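Local coordinates for SPbeta prophage-derived aminoglycoside N(3')-acetyltransferase-like protein YokD (Bacillus subtilis, PDB 2NYG), which binds coenzyme A and probably works as an N-acetyltransferase of the antibiotic N-acetyltransferase family, which may contribute to antibiotic resistance, at residues Pro131-Val136 against Phe153-Gln158; Leu146-Leu151 against Leu161-Ile166. One frame throughout, in Å; residues are numbered along the deposited sequence.

Contact 1 of 2, residues Pro131-Val136 against Phe153-Gln158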
loop_
_atom_site.group_PDB
_atom_site.type_symbol
_atom_site.label_atom_id
_atom_site.label_comp_id
_atom_site.label_asym_id
_atom_site.label_seq_id
_atom_site.Cartn_x
_atom_site.Cartn_y
_atom_site.Cartn_z
ATOM N N PRO A 131 7.344 -4.389 15.839
ATOM C CA PRO A 131 6.786 -3.057 15.573
ATOM C C PRO A 131 7.627 -2.112 14.713
ATOM O O PRO A 131 7.103 -1.139 14.140
ATOM C CB PRO A 131 6.543 -2.518 16.977
ATOM C CG PRO A 131 7.673 -3.107 17.742
ATOM C CD PRO A 131 7.652 -4.544 17.268
ATOM N N ASN A 132 8.925 -2.397 14.611
ATOM C CA ASN A 132 9.791 -1.557 13.806
ATOM C C ASN A 132 10.486 -2.285 12.676
ATOM O O ASN A 132 10.544 -1.791 11.563
ATOM C CB ASN A 132 10.861 -0.892 14.670
ATOM C CG ASN A 132 10.298 0.103 15.653
ATOM O OD1 ASN A 132 9.192 0.624 15.493
ATOM N ND2 ASN A 132 11.083 0.397 16.678
ATOM N N TYR A 133 11.017 -3.466 12.964
ATOM C CA TYR A 133 11.763 -4.218 11.968
ATOM C C TYR A 133 11.113 -5.523 11.530
ATOM O O TYR A 133 11.724 -6.594 11.583
ATOM C CB TYR A 133 13.151 -4.493 12.525
ATOM C CG TYR A 133 13.821 -3.251 13.080
ATOM C CD1 TYR A 133 14.094 -2.147 12.254
ATOM C CD2 TYR A 133 14.215 -3.185 14.422
ATOM C CE1 TYR A 133 14.747 -1.014 12.756
ATOM C CE2 TYR A 133 14.867 -2.058 14.926
ATOM C CZ TYR A 133 15.129 -0.979 14.087
ATOM O OH TYR A 133 15.757 0.134 14.580
ATOM N N SER A 134 9.865 -5.435 11.097
ATOM C CA SER A 134 9.152 -6.618 10.647
ATOM C C SER A 134 9.587 -6.978 9.242
ATOM O O SER A 134 10.169 -6.167 8.526
ATOM C CB SER A 134 7.638 -6.375 10.658
ATOM O OG SER A 134 7.321 -5.106 10.108
ATOM N N PHE A 135 9.316 -8.224 8.875
ATOM C CA PHE A 135 9.602 -8.734 7.550
ATOM C C PHE A 135 8.303 -9.349 7.057
ATOM O O PHE A 135 7.370 -9.574 7.826
ATOM C CB PHE A 135 10.690 -9.805 7.604
ATOM C CG PHE A 135 12.058 -9.260 7.841
ATOM C CD1 PHE A 135 12.899 -8.962 6.773
ATOM C CD2 PHE A 135 12.521 -9.056 9.137
ATOM C CE1 PHE A 135 14.189 -8.474 6.994
ATOM C CE2 PHE A 135 13.799 -8.569 9.373
ATOM C CZ PHE A 135 14.638 -8.279 8.299
ATOM N N VAL A 136 8.246 -9.600 5.762
ATOM C CA VAL A 136 7.090 -10.214 5.146
ATOM C C VAL A 136 7.658 -11.294 4.257
ATOM O O VAL A 136 8.712 -11.112 3.645
ATOM C CB VAL A 136 6.323 -9.215 4.296
ATOM C CG1 VAL A 136 5.509 -8.303 5.171
ATOM C CG2 VAL A 136 7.289 -8.408 3.488
ATOM N N PHE A 153 16.176 -6.522 20.331
ATOM C CA PHE A 153 17.146 -6.742 19.273
ATOM C C PHE A 153 16.375 -7.025 18.000
ATOM O O PHE A 153 16.255 -6.161 17.143
ATOM C CB PHE A 153 18.076 -7.890 19.671
ATOM C CG PHE A 153 18.872 -7.596 20.917
ATOM C CD1 PHE A 153 18.930 -8.510 21.967
ATOM C CD2 PHE A 153 19.529 -6.368 21.057
ATOM C CE1 PHE A 153 19.629 -8.198 23.146
ATOM C CE2 PHE A 153 20.224 -6.047 22.219
ATOM C CZ PHE A 153 20.274 -6.960 23.264
ATOM N N GLY A 154 15.825 -8.224 17.887
ATOM C CA GLY A 154 15.030 -8.566 16.716
ATOM C C GLY A 154 15.437 -7.964 15.378
ATOM O O GLY A 154 14.683 -7.247 14.734
ATOM N N LEU A 155 16.657 -8.275 14.972
ATOM C CA LEU A 155 17.241 -7.842 13.717
ATOM C C LEU A 155 18.588 -8.541 13.845
ATOM O O LEU A 155 19.446 -8.508 12.965
ATOM C CB LEU A 155 17.365 -6.317 13.663
ATOM C CG LEU A 155 17.644 -5.729 12.269
ATOM C CD1 LEU A 155 16.930 -6.553 11.191
ATOM C CD2 LEU A 155 17.190 -4.279 12.211
ATOM N N GLY A 156 18.724 -9.200 14.990
ATOM C CA GLY A 156 19.902 -9.969 15.303
ATOM C C GLY A 156 19.482 -11.425 15.361
ATOM O O GLY A 156 18.607 -11.850 14.604
ATOM N N GLU A 157 20.111 -12.191 16.249
ATOM C CA GLU A 157 19.787 -13.604 16.414
ATOM C C GLU A 157 18.320 -13.632 16.813
ATOM O O GLU A 157 17.838 -12.713 17.485
ATOM C CB GLU A 157 20.622 -14.218 17.540
ATOM C CG GLU A 157 22.079 -13.783 17.574
ATOM C CD GLU A 157 22.870 -14.261 16.374
ATOM O OE1 GLU A 157 22.348 -15.097 15.612
ATOM O OE2 GLU A 157 24.022 -13.816 16.196
ATOM N N GLN A 158 17.614 -14.671 16.392
ATOM C CA GLN A 158 16.199 -14.829 16.708
ATOM C C GLN A 158 15.249 -14.122 15.759
ATOM O O GLN A 158 14.094 -14.516 15.637
ATOM C CB GLN A 158 15.909 -14.373 18.132
ATOM C CG GLN A 158 16.587 -15.205 19.197
ATOM C CD GLN A 158 15.967 -14.963 20.556
ATOM O OE1 GLN A 158 15.927 -13.826 21.036
ATOM N NE2 GLN A 158 15.463 -16.029 21.181
#

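Contact 2 of 2, residues Leu146-Leu151 against Leu161-Ile166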
loop_
_atom_site.group_PDB
_atom_site.type_symbol
_atom_site.label_atom_id
_atom_site.label_comp_id
_atom_site.label_asym_id
_atom_site.label_seq_id
_atom_site.Cartn_x
_atom_site.Cartn_y
_atom_site.Cartn_z
ATOM N N LEU A 146 9.328 -16.100 9.820
ATOM C CA LEU A 146 8.657 -14.996 10.486
ATOM C C LEU A 146 8.129 -15.341 11.877
ATOM O O LEU A 146 7.967 -14.477 12.720
ATOM C CB LEU A 146 7.494 -14.496 9.619
ATOM C CG LEU A 146 7.716 -14.030 8.182
ATOM C CD1 LEU A 146 6.419 -13.485 7.671
ATOM C CD2 LEU A 146 8.783 -12.953 8.104
ATOM N N ASN A 147 7.877 -16.624 12.098
ATOM C CA ASN A 147 7.329 -17.162 13.351
ATOM C C ASN A 147 7.601 -16.512 14.714
ATOM O O ASN A 147 6.678 -16.048 15.382
ATOM C CB ASN A 147 7.736 -18.644 13.419
ATOM C CG ASN A 147 7.345 -19.319 14.736
ATOM O OD1 ASN A 147 7.017 -18.667 15.741
ATOM N ND2 ASN A 147 7.420 -20.652 14.743
ATOM N N GLN A 148 8.878 -16.600 15.089
ATOM C CA GLN A 148 9.399 -16.145 16.381
ATOM C C GLN A 148 9.502 -14.641 16.762
ATOM O O GLN A 148 9.005 -14.232 17.818
ATOM C CB GLN A 148 10.757 -16.821 16.599
ATOM C CG GLN A 148 11.714 -16.145 17.571
ATOM C CD GLN A 148 12.932 -16.980 17.766
ATOM O OE1 GLN A 148 13.098 -18.007 17.113
ATOM N NE2 GLN A 148 13.802 -16.545 18.674
ATOM N N HIS A 149 10.168 -13.853 15.912
ATOM C CA HIS A 149 10.398 -12.403 16.111
ATOM C C HIS A 149 10.186 -11.683 17.493
ATOM O O HIS A 149 9.144 -11.096 17.737
ATOM C CB HIS A 149 9.641 -11.604 15.041
ATOM C CG HIS A 149 10.446 -10.509 14.413
ATOM N ND1 HIS A 149 11.506 -9.888 15.041
ATOM C CD2 HIS A 149 10.339 -9.927 13.197
ATOM C CE1 HIS A 149 12.025 -8.977 14.237
ATOM N NE2 HIS A 149 11.334 -8.983 13.110
ATOM N N PRO A 150 11.211 -11.706 18.365
ATOM C CA PRO A 150 11.189 -11.081 19.688
ATOM C C PRO A 150 11.341 -9.554 19.579
ATOM O O PRO A 150 11.922 -9.040 18.628
ATOM C CB PRO A 150 12.355 -11.731 20.380
ATOM C CG PRO A 150 13.335 -11.848 19.277
ATOM C CD PRO A 150 12.540 -12.260 18.062
ATOM N N LEU A 151 10.827 -8.812 20.550
ATOM C CA LEU A 151 10.948 -7.361 20.484
ATOM C C LEU A 151 12.396 -6.888 20.620
ATOM O O LEU A 151 12.875 -6.075 19.839
ATOM C CB LEU A 151 10.105 -6.725 21.578
ATOM C CG LEU A 151 9.969 -5.217 21.462
ATOM C CD1 LEU A 151 9.279 -4.859 20.153
ATOM C CD2 LEU A 151 9.178 -4.698 22.641
ATOM N N LEU A 161 16.451 -12.647 10.227
ATOM C CA LEU A 161 17.789 -12.663 9.653
ATOM C C LEU A 161 18.499 -13.877 10.200
ATOM O O LEU A 161 19.431 -14.400 9.588
ATOM C CB LEU A 161 18.570 -11.411 10.024
ATOM C CG LEU A 161 18.065 -10.105 9.429
ATOM C CD1 LEU A 161 19.058 -9.007 9.699
ATOM C CD2 LEU A 161 17.877 -10.268 7.948
ATOM N N GLY A 162 18.058 -14.322 11.368
ATOM C CA GLY A 162 18.655 -15.493 11.972
ATOM C C GLY A 162 18.273 -16.749 11.215
ATOM O O GLY A 162 18.982 -17.748 11.252
ATOM N N LYS A 163 17.147 -16.694 10.516
ATOM C CA LYS A 163 16.668 -17.833 9.759
ATOM C C LYS A 163 17.157 -17.757 8.320
ATOM O O LYS A 163 17.248 -18.772 7.633
ATOM C CB LYS A 163 15.146 -17.863 9.768
ATOM C CG LYS A 163 14.512 -17.377 11.050
ATOM C CD LYS A 163 14.461 -18.444 12.123
ATOM C CE LYS A 163 13.669 -17.912 13.303
ATOM N NZ LYS A 163 13.477 -18.913 14.370
ATOM N N LEU A 164 17.464 -16.562 7.844
ATOM C CA LEU A 164 17.946 -16.444 6.482
ATOM C C LEU A 164 19.440 -16.749 6.449
ATOM O O LEU A 164 20.004 -17.047 5.393
ATOM C CB LEU A 164 17.689 -15.036 5.937
ATOM C CG LEU A 164 16.256 -14.491 5.857
ATOM C CD1 LEU A 164 16.237 -13.226 4.998
ATOM C CD2 LEU A 164 15.349 -15.515 5.231
ATOM N N TYR A 165 20.086 -16.677 7.607
ATOM C CA TYR A 165 21.510 -16.941 7.667
ATOM C C TYR A 165 21.829 -18.431 7.687
ATOM O O TYR A 165 22.768 -18.870 7.014
ATOM C CB TYR A 165 22.137 -16.269 8.889
ATOM C CG TYR A 165 23.612 -16.589 9.051
ATOM C CD1 TYR A 165 24.585 -15.949 8.266
ATOM C CD2 TYR A 165 24.033 -17.564 9.957
ATOM C CE1 TYR A 165 25.930 -16.279 8.384
ATOM C CE2 TYR A 165 25.372 -17.895 10.078
ATOM C CZ TYR A 165 26.311 -17.256 9.293
ATOM O OH TYR A 165 27.623 -17.620 9.404
ATOM N N ILE A 166 21.051 -19.205 8.443
ATOM C CA ILE A 166 21.280 -20.646 8.552
ATOM C C ILE A 166 21.037 -21.417 7.252
ATOM O O ILE A 166 21.883 -22.201 6.821
ATOM C CB ILE A 166 20.416 -21.268 9.666
ATOM C CG1 ILE A 166 18.966 -20.836 9.490
ATOM C CG2 ILE A 166 20.940 -20.861 11.033
ATOM C CD1 ILE A 166 18.059 -21.224 10.655
#

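Contact 1 of 2, residues Pro131-Val136 against Phe153-Gln158
Leu155 puts its two methyl branches to different aromatic rings of residues 131-136. CD2 sits over one face of the Tyr133 ring, 3.7 Å from the ring centroid and 16° off the ring normal. This is a CH-pi contact. The methyl is displaced toward the CG side of the ring, where Leu155 CD2 and Tyr133 CG are 3.6 Å apart. The other branch, CD1, meets the edge of the Phe135 ring near its plane, with Leu155 CD1 4.1 Å from Phe135 CZ. One leucine thus touches one ring by its face and the other by its rim. Its CG lies anti to the backbone N (chi1 -166°), which carries the fork toward both rings. The Tyr133 ring is also covered on its opposite face, where the CB of Asn132 lies over the ring centre. Beside the leucine, Gly154 O comes obliquely to Tyr133, 3.8 Å from Tyr133 CB.

The contact joins residues 131-136, which run into strand 135-139 of the mixed sheet, to the loop between helices 142-146 and 160-166. It is buried and apolar, and no hydrogen bond crosses it.

Further out, Leu161 of helix 160-166 touches both Leu155 and Phe135. Val67 and Pro69 of the adjacent antiparallel strand 65-69 also pack on Phe135. Hydrogen bonds also hold the backbone around the two rings: His130 ND1 with Tyr133 N, and Ser128 OG with Phe135 N.

Contact 2 of 2, residues Leu146-Leu151 against Leu161-Ile166
Lys163 reaches from helix 160-166 to Gln148, which lies just after helix 142-146. Their hydrogen bond is the one polar link between residues 146-151 and 161-166. Along the helix, Leu161 comes first and is buried. Lys163 follows and makes the contact. Its chain bends at chi2 (-82°) and then runs straight to the ammonium group. NZ donates to Gln148 OE1 at 2.9 Å. The C=O...N angle is 141°, and the donor is tilted 34° from the carbonyl plane. The glutamine chain is extended beyond CG, and the two side chains cross at about a right angle. Beyond the bond little else meets: Lys163 CE is 3.9 Å from Gln148 OE1, and Lys163 NZ is 4.1 Å from Gln148 CB. Lys163 and Leu164, next in sequence, both rest on Ile145 of helix 142-146. Tyr165 turns to other neighbours, with a hydrogen bond from its OH to Asp257 and a cation-pi contact with Arg190.

The contact therefore ties the connection after helix 142-146 to one side of helix 160-166, across partly exposed side chains. A charged donor meets a neutral amide oxygen, so this is not a salt bridge. The positive charge would be expected to polarise the glutamine carbonyl and strengthen this single hydrogen bond.

How the contacts relate
The segments of the two contacts alternate along the chain, and the contact centres lie about 7 Å apart. Contact 1 is the buried apolar part; contact 2 lies nearer the surface. They meet directly through His149, whose NE2 is 2.9 Å from Tyr133 O, a probable hydrogen bond. His149 CE1 also packs 3.2 Å from Gly154 O. Leu155 O and Leu161 CD1, 3.3 Å apart in the model, are where residues 153-158 pack against helix 160-166. Neither contact lies at the coenzyme A-binding residues. In contact 1, the Phe135 side chain is about 10 Å from the bound coenzyme A.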